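Local coordinates for putative periplasmic protein ydgH (Salmonella enterica subsp. enterica serovar Typhimurium, PDB 4EVU) that is of unknown function but is a putative periplasmic, possibly secreted protein, represented here by its C-terminal DUF1471 (YdgH/BhsA/McbA-like) domain, at residues Lys5-Asn10 / Ala48-Ile53; Pro19-Lys24 / Ala44-Lys49; Gly27-Met32 / Asn62-Ser67; His52-Trp57 / Ser67-Lys72. All blocks are in the same frame, centred on the assembly; numbering follows the deposited sequence. Where two conformers were deposited one is given.

Contact 1: residues Lys5-Asn10 / Ala48-Ile53; sequences KVEELN and AKYYHI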
loop_
_atom_site.group_PDB
_atom_site.type_symbol
_atom_site.label_atom_id
_atom_site.label_comp_id
_atom_site.label_asym_id
_atom_site.label_seq_id
_atom_site.Cartn_x
_atom_site.Cartn_y
_atom_site.Cartn_z
ATOM N N LYS B 5 16.415 10.524 -3.852
ATOM C CA LYS B 5 15.715 10.162 -2.585
ATOM C C LYS B 5 15.504 8.647 -2.477
ATOM O O LYS B 5 16.003 7.890 -3.307
ATOM C CB LYS B 5 14.383 10.912 -2.488
ATOM C CG LYS B 5 13.333 10.539 -3.520
ATOM C CD LYS B 5 12.195 11.580 -3.515
ATOM C CE LYS B 5 11.082 11.246 -4.524
ATOM N NZ LYS B 5 10.109 12.373 -4.711
ATOM N N VAL B 6 14.767 8.221 -1.455
ATOM C CA VAL B 6 14.534 6.785 -1.198
ATOM C C VAL B 6 13.435 6.289 -2.125
ATOM O O VAL B 6 12.385 6.935 -2.254
ATOM C CB VAL B 6 14.150 6.529 0.270
ATOM C CG1 VAL B 6 13.765 5.068 0.480
ATOM C CG2 VAL B 6 15.315 6.945 1.206
ATOM N N GLU B 7 13.695 5.181 -2.805
ATOM C CA GLU B 7 12.754 4.666 -3.795
ATOM C C GLU B 7 12.269 3.254 -3.445
ATOM O O GLU B 7 12.997 2.410 -2.920
ATOM C CB GLU B 7 13.399 4.617 -5.183
ATOM C CG GLU B 7 13.829 5.934 -5.803
ATOM C CD GLU B 7 14.907 5.724 -6.871
ATOM O OE1 GLU B 7 14.796 4.773 -7.688
ATOM O OE2 GLU B 7 15.891 6.494 -6.880
ATOM N N GLU B 8 11.006 3.020 -3.739
ATOM C CA GLU B 8 10.414 1.714 -3.614
ATOM C C GLU B 8 10.800 0.852 -4.827
ATOM O O GLU B 8 10.721 1.319 -5.969
ATOM C CB GLU B 8 8.870 1.816 -3.582
ATOM C CG GLU B 8 8.222 0.471 -3.256
ATOM C CD GLU B 8 6.709 0.479 -3.215
ATOM O OE1 GLU B 8 6.056 1.358 -3.833
ATOM O OE2 GLU B 8 6.175 -0.458 -2.578
ATOM N N LEU B 9 11.189 -0.397 -4.578
ATOM C CA LEU B 9 11.487 -1.352 -5.636
ATOM C C LEU B 9 10.333 -2.291 -5.877
ATOM O O LEU B 9 9.591 -2.640 -4.937
ATOM C CB LEU B 9 12.645 -2.257 -5.217
ATOM C CG LEU B 9 13.952 -1.581 -4.910
ATOM C CD1 LEU B 9 14.879 -2.571 -4.231
ATOM C CD2 LEU B 9 14.570 -1.014 -6.173
ATOM N N ASN B 10 10.198 -2.750 -7.105
ATOM C CA ASN B 10 9.277 -3.819 -7.400
ATOM C C ASN B 10 9.928 -5.192 -7.151
ATOM O O ASN B 10 11.128 -5.280 -6.883
ATOM C CB ASN B 10 8.672 -3.675 -8.795
ATOM C CG ASN B 10 9.651 -3.842 -9.889
ATOM O OD1 ASN B 10 10.654 -4.528 -9.768
ATOM N ND2 ASN B 10 9.369 -3.172 -11.000
ATOM N N ALA B 48 19.271 3.553 3.947
ATOM C CA ALA B 48 18.924 2.815 2.741
ATOM C C ALA B 48 18.627 3.820 1.649
ATOM O O ALA B 48 18.141 4.926 1.934
ATOM C CB ALA B 48 17.681 1.946 2.977
ATOM N N LYS B 49 18.914 3.419 0.419
ATOM C CA LYS B 49 18.494 4.147 -0.778
ATOM C C LYS B 49 17.219 3.552 -1.392
ATOM O O LYS B 49 16.511 4.249 -2.118
ATOM C CB LYS B 49 19.632 4.135 -1.805
ATOM C CG LYS B 49 20.926 4.800 -1.325
ATOM C CD LYS B 49 20.906 6.294 -1.528
ATOM C CE LYS B 49 22.315 6.884 -1.701
ATOM N NZ LYS B 49 22.322 8.374 -1.888
ATOM N N TYR B 50 16.895 2.293 -1.079
ATOM C CA TYR B 50 15.746 1.615 -1.650
ATOM C C TYR B 50 15.119 0.743 -0.581
ATOM O O TYR B 50 15.808 0.308 0.346
ATOM C CB TYR B 50 16.105 0.703 -2.822
ATOM C CG TYR B 50 16.969 1.362 -3.849
ATOM C CD1 TYR B 50 16.408 2.177 -4.826
ATOM C CD2 TYR B 50 18.346 1.261 -3.786
ATOM C CE1 TYR B 50 17.215 2.836 -5.768
ATOM C CE2 TYR B 50 19.148 1.899 -4.693
ATOM C CZ TYR B 50 18.599 2.689 -5.677
ATOM O OH TYR B 50 19.481 3.309 -6.577
ATOM N N TYR B 51 13.835 0.443 -0.757
ATOM C CA TYR B 51 13.168 -0.552 0.069
ATOM C C TYR B 51 12.216 -1.389 -0.778
ATOM O O TYR B 51 11.790 -0.960 -1.834
ATOM C CB TYR B 51 12.430 0.092 1.260
ATOM C CG TYR B 51 11.276 0.942 0.841
ATOM C CD1 TYR B 51 10.018 0.409 0.668
ATOM C CD2 TYR B 51 11.455 2.302 0.615
ATOM C CE1 TYR B 51 8.932 1.195 0.276
ATOM C CE2 TYR B 51 10.377 3.083 0.209
ATOM C CZ TYR B 51 9.117 2.520 0.058
ATOM O OH TYR B 51 8.064 3.306 -0.360
ATOM N N HIS B 52 11.862 -2.558 -0.261
ATOM C CA HIS B 52 10.886 -3.423 -0.882
ATOM C C HIS B 52 10.010 -4.010 0.210
ATOM O O HIS B 52 10.492 -4.649 1.149
ATOM C CB HIS B 52 11.534 -4.563 -1.660
ATOM C CG HIS B 52 10.557 -5.486 -2.272
ATOM N ND1 HIS B 52 9.657 -5.093 -3.238
ATOM C CD2 HIS B 52 10.272 -6.771 -1.979
ATOM C CE1 HIS B 52 8.870 -6.119 -3.520
ATOM N NE2 HIS B 52 9.237 -7.151 -2.788
ATOM N N ILE B 53 8.696 -3.726 0.128
ATOM C CA ILE B 53 7.760 -4.242 1.103
ATOM C C ILE B 53 7.646 -5.765 0.970
ATOM O O ILE B 53 7.445 -6.287 -0.109
ATOM C CB ILE B 53 6.358 -3.541 1.007
ATOM C CG1 ILE B 53 6.482 -1.989 1.285
ATOM C CG2 ILE B 53 5.333 -4.248 1.912
ATOM C CD1 ILE B 53 5.251 -1.196 1.495
HETATM O O HOH W 1 17.268 6.012 -4.156
HETATM O O HOH W 2 7.705 -2.666 -2.349
#
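Glu7 and Leu9, in and next to the short edge strand 7-8, reach the chain at Lys49-Tyr51 through three backbone hydrogen bonds in parallel register. Glu7 uses both its polar backbone atoms: its N donates to Lys49 O (3.0 Å) and its O accepts from Tyr51 N (3.0 Å). Leu9 N then donates to Tyr51 O at 2.9 Å. A fourth bond comes from a side chain. His52 ND1 donates to Leu9 O over 3.0 Å, with the acceptor in the imidazole plane but the donor 49° out of the carbonyl plane, which fixes the rotation of the ring. Water also joins the strands: one molecule donates to Glu8 OE2 and Leu9 O and accepts from Ile53 N.

The ring contacts centre on two tyrosines. With CG between its backbone N and carbonyl carbon (chi1 67°), Tyr51 lays its ring beneath Glu8, whose CA makes a CH-pi contact 4.1 Å from the ring centroid, while Val6 CG1 makes an apolar contact with the ring edge at CD2 (3.6 Å). Tyr50 points to the other sheet face. There Glu7 runs alongside it, OE1 at the ring edge and the carboxylate plane nearly perpendicular to the ring, and Leu9 CD1 adds apolar packing on Tyr50 CB at 3.8 Å.

The carboxylate of Glu8 also reaches the dimer interface, where OE2 accepts a hydrogen bond from Met32 N of the second subunit. Within the chain, strand 7-8 forms one edge of the four-stranded sheet, with Tyr51 and Val6 against helix 32-45, Leu9 and His52 touching Ala14 of helix 11-15, and strand 63-71 along the far side of strand 50-57.

Contact 2: residues Pro19-Lys24 / Ala44-Lys49; sequences PFDSVK and AKKGAK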
loop_
_atom_site.group_PDB
_atom_site.type_symbol
_atom_site.label_atom_id
_atom_site.label_comp_id
_atom_site.label_asym_id
_atom_site.label_seq_id
_atom_site.Cartn_x
_atom_site.Cartn_y
_atom_site.Cartn_z
ATOM N N PRO B 19 19.507 -7.252 0.488
ATOM C CA PRO B 19 19.231 -6.239 1.486
ATOM C C PRO B 19 20.219 -6.319 2.629
ATOM O O PRO B 19 20.801 -7.369 2.873
ATOM C CB PRO B 19 17.802 -6.555 1.923
ATOM C CG PRO B 19 17.679 -8.015 1.711
ATOM C CD PRO B 19 18.506 -8.316 0.496
ATOM N N PHE B 20 20.335 -5.230 3.363
ATOM C CA PHE B 20 21.216 -5.158 4.523
ATOM C C PHE B 20 20.522 -5.106 5.869
ATOM O O PHE B 20 21.165 -5.261 6.907
ATOM C CB PHE B 20 22.199 -3.962 4.410
ATOM C CG PHE B 20 21.542 -2.610 4.607
ATOM C CD1 PHE B 20 21.526 -2.007 5.855
ATOM C CD2 PHE B 20 20.954 -1.939 3.561
ATOM C CE1 PHE B 20 20.925 -0.744 6.051
ATOM C CE2 PHE B 20 20.346 -0.698 3.762
ATOM C CZ PHE B 20 20.326 -0.115 4.988
ATOM N N ASP B 21 19.228 -4.881 5.841
ATOM C CA ASP B 21 18.435 -4.717 7.060
ATOM C C ASP B 21 16.956 -4.708 6.647
ATOM O O ASP B 21 16.656 -4.790 5.462
ATOM C CB ASP B 21 18.785 -3.407 7.792
ATOM C CG ASP B 21 18.449 -3.425 9.299
ATOM O OD1 ASP B 21 17.821 -4.362 9.801
ATOM O OD2 ASP B 21 18.902 -2.493 9.996
ATOM N N SER B 22 16.057 -4.617 7.618
ATOM C CA SER B 22 14.660 -4.378 7.315
ATOM C C SER B 22 14.045 -3.464 8.375
ATOM O O SER B 22 14.652 -3.196 9.400
ATOM C CB SER B 22 13.894 -5.712 7.184
ATOM O OG SER B 22 13.971 -6.446 8.379
ATOM N N VAL B 23 12.859 -2.955 8.071
ATOM C CA VAL B 23 12.070 -2.188 9.028
ATOM C C VAL B 23 10.736 -2.958 9.174
ATOM O O VAL B 23 10.216 -3.535 8.217
ATOM C CB VAL B 23 11.768 -0.748 8.567
ATOM C CG1 VAL B 23 13.007 0.041 8.440
ATOM C CG2 VAL B 23 11.057 -0.726 7.294
ATOM N N LYS B 24 10.220 -2.960 10.399
ATOM C CA LYS B 24 8.959 -3.637 10.710
ATOM C C LYS B 24 8.279 -2.848 11.796
ATOM O O LYS B 24 8.845 -2.605 12.835
ATOM C CB LYS B 24 9.250 -5.054 11.167
ATOM C CG LYS B 24 8.041 -5.939 11.158
ATOM C CD LYS B 24 7.357 -5.967 12.514
ATOM C CE LYS B 24 6.012 -6.700 12.415
ATOM N NZ LYS B 24 5.372 -6.765 13.767
ATOM N N ALA B 44 15.217 5.711 5.228
ATOM C CA ALA B 44 16.223 6.786 5.190
ATOM C C ALA B 44 16.981 6.835 6.511
ATOM O O ALA B 44 18.166 7.107 6.513
ATOM C CB ALA B 44 15.589 8.140 4.894
ATOM N N LYS B 45 16.297 6.681 7.634
ATOM C CA LYS B 45 16.979 6.784 8.934
ATOM C C LYS B 45 18.060 5.693 9.082
ATOM O O LYS B 45 19.038 5.881 9.794
ATOM C CB LYS B 45 15.992 6.694 10.119
ATOM C CG LYS B 45 15.090 7.894 10.322
ATOM C CD LYS B 45 14.137 7.731 11.504
ATOM C CE LYS B 45 13.441 9.039 11.812
ATOM N NZ LYS B 45 12.420 8.882 12.884
ATOM N N LYS B 46 17.845 4.542 8.442
ATOM C CA LYS B 46 18.804 3.410 8.501
ATOM C C LYS B 46 19.836 3.419 7.381
ATOM O O LYS B 46 20.652 2.486 7.260
ATOM C CB LYS B 46 18.069 2.066 8.542
ATOM C CG LYS B 46 17.284 1.887 9.829
ATOM C CD LYS B 46 16.492 0.606 9.863
ATOM C CE LYS B 46 16.083 0.194 11.267
ATOM N NZ LYS B 46 17.086 -0.778 11.801
ATOM N N GLY B 47 19.855 4.466 6.574
ATOM C CA GLY B 47 20.831 4.561 5.508
ATOM C C GLY B 47 20.534 3.896 4.195
ATOM O O GLY B 47 21.451 3.674 3.392
ATOM N N ALA B 48 19.271 3.553 3.947
ATOM C CA ALA B 48 18.924 2.815 2.741
ATOM C C ALA B 48 18.627 3.820 1.649
ATOM O O ALA B 48 18.141 4.926 1.934
ATOM C CB ALA B 48 17.681 1.946 2.977
ATOM N N LYS B 49 18.914 3.419 0.419
ATOM C CA LYS B 49 18.494 4.147 -0.778
ATOM C C LYS B 49 17.219 3.552 -1.392
ATOM O O LYS B 49 16.511 4.249 -2.118
ATOM C CB LYS B 49 19.632 4.135 -1.805
ATOM C CG LYS B 49 20.926 4.800 -1.325
ATOM C CD LYS B 49 20.906 6.294 -1.528
ATOM C CE LYS B 49 22.315 6.884 -1.701
ATOM N NZ LYS B 49 22.322 8.374 -1.888
#
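Phe20 and Lys46 meet near the beginning of strand 21-28, where helix 32-45 has just ended. The closer-packed part lies at the rim of the Phe20 ring. CE2 touches Ala48 CB at 3.8 Å, with Ala48 CA also in the ring plane, and CE1 approaches Lys46 O to 3.5 Å, so the ring presents its edge to the turn that follows the helix. The first torsion of Phe20 (chi1 72°) swings the ring towards that turn.

The turn is a Schellman motif. Gly47, at positive phi, is its C-prime residue: its N returns to Ala44 O at 3.1 Å, and Ala48 N reaches back to Ala43 O.

On the exposed side Lys46 stretches over the strand, its CD passing Val23 CG1 at 3.8 Å as the two side chains run in opposite directions. The lysine chain stays extended until its last torsion (chi4 -95°), which turns NZ to Asp21 OD2. This salt bridge, 3.1 Å long, is the polar link between the segments. NZ arrives from above the carboxylate plane, 45° out of it, and the two side chains cross at about a right angle. The other oxygen, OD1, accepts a weak hydrogen bond from Ser22 N, which may help to orient the carboxylate. Phe20 also has a cation-pi partner in Lys72, while Val23 continues inward to Arg42 of the helix.

Contact 3: residues Gly27-Met32 / Asn62-Ser67; sequences GNYGNM and NNITIS. With SO4 (sulfate ion), chain E.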
loop_
_atom_site.group_PDB
_atom_site.type_symbol
_atom_site.label_atom_id
_atom_site.label_comp_id
_atom_site.label_asym_id
_atom_site.label_seq_id
_atom_site.Cartn_x
_atom_site.Cartn_y
_atom_site.Cartn_z
ATOM N N GLY B 27 1.435 1.094 12.400
ATOM C CA GLY B 27 0.933 2.446 12.576
ATOM C C GLY B 27 -0.313 2.729 11.781
ATOM O O GLY B 27 -0.861 1.853 11.161
ATOM N N ASN B 28 -0.730 3.976 11.788
ATOM C CA ASN B 28 -1.902 4.393 11.050
ATOM C C ASN B 28 -1.686 4.323 9.534
ATOM O O ASN B 28 -0.673 4.814 9.011
ATOM C CB ASN B 28 -2.266 5.805 11.458
ATOM C CG ASN B 28 -2.559 5.915 12.941
ATOM O OD1 ASN B 28 -2.054 6.800 13.627
ATOM N ND2 ASN B 28 -3.374 4.995 13.442
ATOM N N TYR B 29 -2.624 3.703 8.836
ATOM C CA TYR B 29 -2.506 3.462 7.409
ATOM C C TYR B 29 -2.618 4.775 6.620
ATOM O O TYR B 29 -1.686 5.192 5.918
ATOM C CB TYR B 29 -3.538 2.405 6.969
ATOM C CG TYR B 29 -3.663 2.287 5.473
ATOM C CD1 TYR B 29 -2.563 1.944 4.664
ATOM C CD2 TYR B 29 -4.876 2.534 4.838
ATOM C CE1 TYR B 29 -2.670 1.884 3.309
ATOM C CE2 TYR B 29 -5.009 2.463 3.481
ATOM C CZ TYR B 29 -3.900 2.135 2.703
ATOM O OH TYR B 29 -4.052 2.057 1.361
ATOM N N GLY B 30 -3.771 5.416 6.726
ATOM C CA GLY B 30 -4.100 6.643 6.011
ATOM C C GLY B 30 -4.480 6.333 4.588
ATOM O O GLY B 30 -5.646 6.312 4.244
ATOM N N ASN B 31 -3.463 6.110 3.767
ATOM C CA ASN B 31 -3.559 5.653 2.413
ATOM C C ASN B 31 -2.177 5.126 1.988
ATOM O O ASN B 31 -1.207 5.213 2.760
ATOM C CB ASN B 31 -4.201 6.666 1.441
ATOM C CG ASN B 31 -3.418 7.944 1.286
ATOM O OD1 ASN B 31 -2.215 7.997 1.549
ATOM N ND2 ASN B 31 -4.108 8.990 0.813
HETATM N N MSE B 32 -2.070 4.595 0.777
HETATM C CA MSE B 32 -0.813 3.986 0.381
HETATM C C MSE B 32 0.296 5.013 0.320
HETATM O O MSE B 32 1.420 4.710 0.670
HETATM C CB MSE B 32 -0.944 3.247 -0.963
HETATM C CG MSE B 32 0.052 2.127 -1.111
HETATM SE SE MSE B 32 -0.388 0.694 0.077
HETATM C CE MSE B 32 -1.593 -0.320 -1.052
ATOM N N ASN B 62 -7.868 0.410 10.236
ATOM C CA ASN B 62 -7.287 1.541 10.968
ATOM C C ASN B 62 -5.743 1.522 10.897
ATOM O O ASN B 62 -5.099 2.440 10.379
ATOM C CB ASN B 62 -7.699 1.474 12.442
ATOM C CG ASN B 62 -9.206 1.420 12.635
ATOM O OD1 ASN B 62 -9.900 2.448 12.544
ATOM N ND2 ASN B 62 -9.721 0.224 12.927
ATOM N N ASN B 63 -5.157 0.487 11.487
ATOM C CA ASN B 63 -3.711 0.347 11.529
ATOM C C ASN B 63 -3.289 -0.669 10.479
ATOM O O ASN B 63 -4.061 -1.511 10.004
ATOM C CB ASN B 63 -3.186 -0.069 12.918
ATOM C CG ASN B 63 -3.341 1.034 13.978
ATOM O OD1 ASN B 63 -3.036 2.204 13.735
ATOM N ND2 ASN B 63 -3.819 0.656 15.163
ATOM N N ILE B 64 -2.028 -0.550 10.108
ATOM C CA ILE B 64 -1.374 -1.479 9.181
ATOM C C ILE B 64 -0.037 -1.889 9.817
ATOM O O ILE B 64 0.600 -1.078 10.461
ATOM C CB ILE B 64 -1.196 -0.827 7.763
ATOM C CG1 ILE B 64 -0.671 -1.838 6.786
ATOM C CG2 ILE B 64 -0.357 0.450 7.801
ATOM C CD1 ILE B 64 -0.687 -1.422 5.321
ATOM N N THR B 65 0.312 -3.161 9.703
ATOM C CA THR B 65 1.621 -3.683 10.090
ATOM C C THR B 65 2.355 -4.002 8.816
ATOM O O THR B 65 1.814 -4.602 7.914
ATOM C CB THR B 65 1.443 -4.928 10.989
ATOM O OG1 THR B 65 0.805 -4.535 12.198
ATOM C CG2 THR B 65 2.774 -5.554 11.321
ATOM N N ILE B 66 3.584 -3.507 8.719
ATOM C CA ILE B 66 4.359 -3.600 7.507
ATOM C C ILE B 66 5.756 -3.994 7.812
ATOM O O ILE B 66 6.326 -3.532 8.810
ATOM C CB ILE B 66 4.517 -2.184 6.888
ATOM C CG1 ILE B 66 3.290 -1.806 6.120
ATOM C CG2 ILE B 66 5.743 -2.087 5.932
ATOM C CD1 ILE B 66 3.509 -1.846 4.582
ATOM N N SER B 67 6.334 -4.760 6.881
ATOM C CA SER B 67 7.771 -4.921 6.888
ATOM C C SER B 67 8.322 -4.707 5.483
ATOM O O SER B 67 7.656 -4.960 4.496
ATOM C CB SER B 67 8.157 -6.273 7.384
ATOM O OG SER B 67 7.743 -7.277 6.535
HETATM S S SO4 E . -6.283 -2.488 14.770
HETATM O O1 SO4 E . -5.914 -3.681 14.010
HETATM O O2 SO4 E . -5.911 -1.304 13.984
HETATM O O3 SO4 E . -7.723 -2.474 15.009
HETATM O O4 SO4 E . -5.578 -2.445 16.064
HETATM O O HOH W 3 -6.014 4.476 8.585
#
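Tyr29 and Ile64 pack together where strand 21-28 ends beside the start of strand 63-71. Ile64 can be followed outward. Its CB lies 4.1 Å from Tyr29 CB. At the first branch CG2 fits among Gly27 O, Tyr29 CA and Tyr29 CB, the last at 3.8 Å. The other branch starts with CG1 anti to the backbone N (chi1 -174°) and runs on extended, so that its tip, CD1, reaches Tyr29 CD1 at 3.9 Å, obliquely to the ring. Beyond the two segments both residues touch Ile35 of helix 32-45.

The backbones are joined antiparallel. Gly27 and Ile64 form a hydrogen-bonded pair, Gly27 N to Ile64 O at 3.0 Å and Ile64 N to Gly27 O at 2.9 Å, both nearly straight. Asn28 and Asn63 follow as a non-hydrogen-bonded pair. Past the last bridge, Tyr29 N still donates to Asn62 O (3.2 Å, in the carbonyl plane). That oxygen also accepts from a water which in turn accepts from Gly30 N, carrying the pairing into the turn. At the outer end Asn63 N donates to a sulfate, probably from the crystallisation liquor, through O2 at 3.2 Å.

Tyr29 OH bonds to Glu8 of the second subunit, and Met32 N does so too. The chemistry is therefore divided: backbone bonds fix the strand end, the isoleucine supports the base of the tyrosine, and the phenol is left to link this corner to the dimer partner.

Contact 4: residues His52-Trp57 / Ser67-Lys72; sequences HITRQW and SADLYK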
loop_
_atom_site.group_PDB
_atom_site.type_symbol
_atom_site.label_atom_id
_atom_site.label_comp_id
_atom_site.label_asym_id
_atom_site.label_seq_id
_atom_site.Cartn_x
_atom_site.Cartn_y
_atom_site.Cartn_z
ATOM N N HIS B 52 11.862 -2.558 -0.261
ATOM C CA HIS B 52 10.886 -3.423 -0.882
ATOM C C HIS B 52 10.010 -4.010 0.210
ATOM O O HIS B 52 10.492 -4.649 1.149
ATOM C CB HIS B 52 11.534 -4.563 -1.660
ATOM C CG HIS B 52 10.557 -5.486 -2.272
ATOM N ND1 HIS B 52 9.657 -5.093 -3.238
ATOM C CD2 HIS B 52 10.272 -6.771 -1.979
ATOM C CE1 HIS B 52 8.870 -6.119 -3.520
ATOM N NE2 HIS B 52 9.237 -7.151 -2.788
ATOM N N ILE B 53 8.696 -3.726 0.128
ATOM C CA ILE B 53 7.760 -4.242 1.103
ATOM C C ILE B 53 7.646 -5.765 0.970
ATOM O O ILE B 53 7.445 -6.287 -0.109
ATOM C CB ILE B 53 6.358 -3.541 1.007
ATOM C CG1 ILE B 53 6.482 -1.989 1.285
ATOM C CG2 ILE B 53 5.333 -4.248 1.912
ATOM C CD1 ILE B 53 5.251 -1.196 1.495
ATOM N N THR B 54 7.851 -6.453 2.088
ATOM C CA THR B 54 7.800 -7.912 2.156
ATOM C C THR B 54 6.548 -8.472 2.811
ATOM O O THR B 54 6.124 -9.583 2.468
ATOM C CB THR B 54 9.043 -8.431 2.885
ATOM O OG1 THR B 54 9.218 -7.690 4.093
ATOM C CG2 THR B 54 10.283 -8.213 1.992
ATOM N N ARG B 55 5.932 -7.720 3.724
ATOM C CA ARG B 55 4.711 -8.136 4.400
ATOM C C ARG B 55 3.828 -6.945 4.675
ATOM O O ARG B 55 4.336 -5.897 5.009
ATOM C CB ARG B 55 4.996 -8.834 5.736
ATOM C CG ARG B 55 5.976 -9.982 5.715
ATOM C CD ARG B 55 5.343 -11.284 5.199
ATOM N NE ARG B 55 6.308 -12.372 5.299
ATOM C CZ ARG B 55 7.261 -12.639 4.383
ATOM N NH1 ARG B 55 7.375 -11.933 3.248
ATOM N NH2 ARG B 55 8.119 -13.613 4.608
ATOM N N GLN B 56 2.523 -7.125 4.584
ATOM C CA GLN B 56 1.561 -6.120 4.994
ATOM C C GLN B 56 0.287 -6.758 5.504
ATOM O O GLN B 56 -0.226 -7.691 4.905
ATOM C CB GLN B 56 1.297 -5.110 3.889
ATOM C CG GLN B 56 0.672 -5.686 2.631
ATOM C CD GLN B 56 1.120 -4.957 1.328
ATOM O OE1 GLN B 56 2.116 -5.328 0.700
ATOM N NE2 GLN B 56 0.371 -3.918 0.935
ATOM N N TRP B 57 -0.194 -6.247 6.619
ATOM C CA TRP B 57 -1.454 -6.709 7.194
ATOM C C TRP B 57 -2.250 -5.479 7.595
ATOM O O TRP B 57 -1.821 -4.701 8.459
ATOM C CB TRP B 57 -1.191 -7.560 8.436
ATOM C CG TRP B 57 -0.457 -8.818 8.263
ATOM C CD1 TRP B 57 -0.995 -10.046 8.018
ATOM C CD2 TRP B 57 0.959 -9.022 8.417
ATOM N NE1 TRP B 57 0.005 -11.020 8.042
ATOM C CE2 TRP B 57 1.205 -10.413 8.244
ATOM C CE3 TRP B 57 2.044 -8.169 8.671
ATOM C CZ2 TRP B 57 2.484 -10.977 8.370
ATOM C CZ3 TRP B 57 3.338 -8.742 8.801
ATOM C CH2 TRP B 57 3.538 -10.123 8.619
ATOM N N SER B 67 6.334 -4.760 6.881
ATOM C CA SER B 67 7.771 -4.921 6.888
ATOM C C SER B 67 8.322 -4.707 5.483
ATOM O O SER B 67 7.656 -4.960 4.496
ATOM C CB SER B 67 8.157 -6.273 7.384
ATOM O OG SER B 67 7.743 -7.277 6.535
ATOM N N ALA B 68 9.570 -4.253 5.443
ATOM C CA ALA B 68 10.286 -3.960 4.208
ATOM C C ALA B 68 11.760 -4.252 4.336
ATOM O O ALA B 68 12.403 -3.902 5.325
ATOM C CB ALA B 68 10.111 -2.491 3.805
ATOM N N ASP B 69 12.287 -4.894 3.317
ATOM C CA ASP B 69 13.733 -5.079 3.184
ATOM C C ASP B 69 14.342 -3.732 2.725
ATOM O O ASP B 69 13.719 -2.999 1.935
ATOM C CB ASP B 69 14.025 -6.122 2.135
ATOM C CG ASP B 69 13.882 -7.550 2.594
ATOM O OD1 ASP B 69 13.968 -7.824 3.807
ATOM O OD2 ASP B 69 13.754 -8.430 1.676
ATOM N N LEU B 70 15.541 -3.436 3.244
ATOM C CA LEU B 70 16.298 -2.238 2.932
ATOM C C LEU B 70 17.532 -2.545 2.098
ATOM O O LEU B 70 18.219 -3.506 2.360
ATOM C CB LEU B 70 16.720 -1.555 4.200
ATOM C CG LEU B 70 15.636 -1.108 5.178
ATOM C CD1 LEU B 70 16.312 -0.283 6.283
ATOM C CD2 LEU B 70 14.500 -0.374 4.510
ATOM N N TYR B 71 17.848 -1.640 1.166
ATOM C CA TYR B 71 18.972 -1.792 0.245
ATOM C C TYR B 71 19.778 -0.496 0.147
ATOM O O TYR B 71 19.224 0.633 0.137
ATOM C CB TYR B 71 18.502 -2.171 -1.162
ATOM C CG TYR B 71 17.630 -3.361 -1.237
ATOM C CD1 TYR B 71 18.125 -4.605 -1.618
ATOM C CD2 TYR B 71 16.253 -3.261 -0.926
ATOM C CE1 TYR B 71 17.277 -5.721 -1.678
ATOM C CE2 TYR B 71 15.454 -4.350 -0.955
ATOM C CZ TYR B 71 15.940 -5.568 -1.358
ATOM O OH TYR B 71 15.111 -6.680 -1.383
ATOM N N LYS B 72 21.091 -0.688 0.015
ATOM C CA LYS B 72 21.992 0.399 -0.323
ATOM C C LYS B 72 21.928 0.725 -1.817
ATOM O O LYS B 72 21.531 -0.115 -2.647
ATOM C CB LYS B 72 23.436 0.061 0.087
ATOM C CG LYS B 72 23.610 -0.234 1.575
ATOM C CD LYS B 72 23.532 1.012 2.440
ATOM C CE LYS B 72 23.625 0.721 3.923
ATOM N NZ LYS B 72 24.934 0.251 4.353
ATOM O OXT LYS B 72 22.247 1.861 -2.231
HETATM O O HOH W 4 11.603 -8.667 5.310
#
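Thr54 OG1 and Ser67 OG both sit near +60° (chi1 48° and 66°), which brings the two hydroxyls to 2.9 Å in a hydrogen bond that either could donate. The same Thr54 torsion turns CG2 towards Asp69, 3.5 Å from OD2, while a water joins Thr54 OG1 to Asp69 OD1.

Thr54 and Arg55 both face Ser67, a classic beta bulge that shifts the antiparallel register by one. Ser67 O takes a 2.8 Å bond from Thr54 N and a weak one, 3.3 Å, from Arg55 N; Ser67 N returns a bond to Arg55 O. Arg55 bends at chi2 (-79°), bringing NH1 back to Thr54 O at 2.8 Å, while CB and CG of the arginine both lie against Ser67 OG. Before the bulge, His52 and Asp69 form a regular hydrogen-bonded pair, and Ala68 CB rests on His52 O at 3.4 Å.

These are the two strands of the hairpin 50-57 and 63-71, at the centre of the sheet. Strand 21-28 flanks it through Ala68 and Val23, helix 11-15 touches His52 and Tyr71 at Ala14, and Gln56 meets Gln56 of the second subunit.

Contacts 1, 3 and 4 are strand pairings of one sheet, whereas contact 2 joins its edge strand to the turn after helix 32-45. All four are partly buried. Contact 4 is the most central, its centre about 4 Å from that of the chain, while contacts 2 and 3 lie towards the periphery, their centres about 9 and 11 Å from it. Contact 4 shares His52 and Ile53 with contact 1 and Ser67 with contact 3, so the hairpin strands link both edges. Chemistry differs with place: parallel pairing with tyrosine packing in contact 1, antiparallel pairing in 3, a bulge tied by a serine-threonine pair in 4 and a surface salt bridge in 2. Unlike the others, contact 2 touches no second subunit.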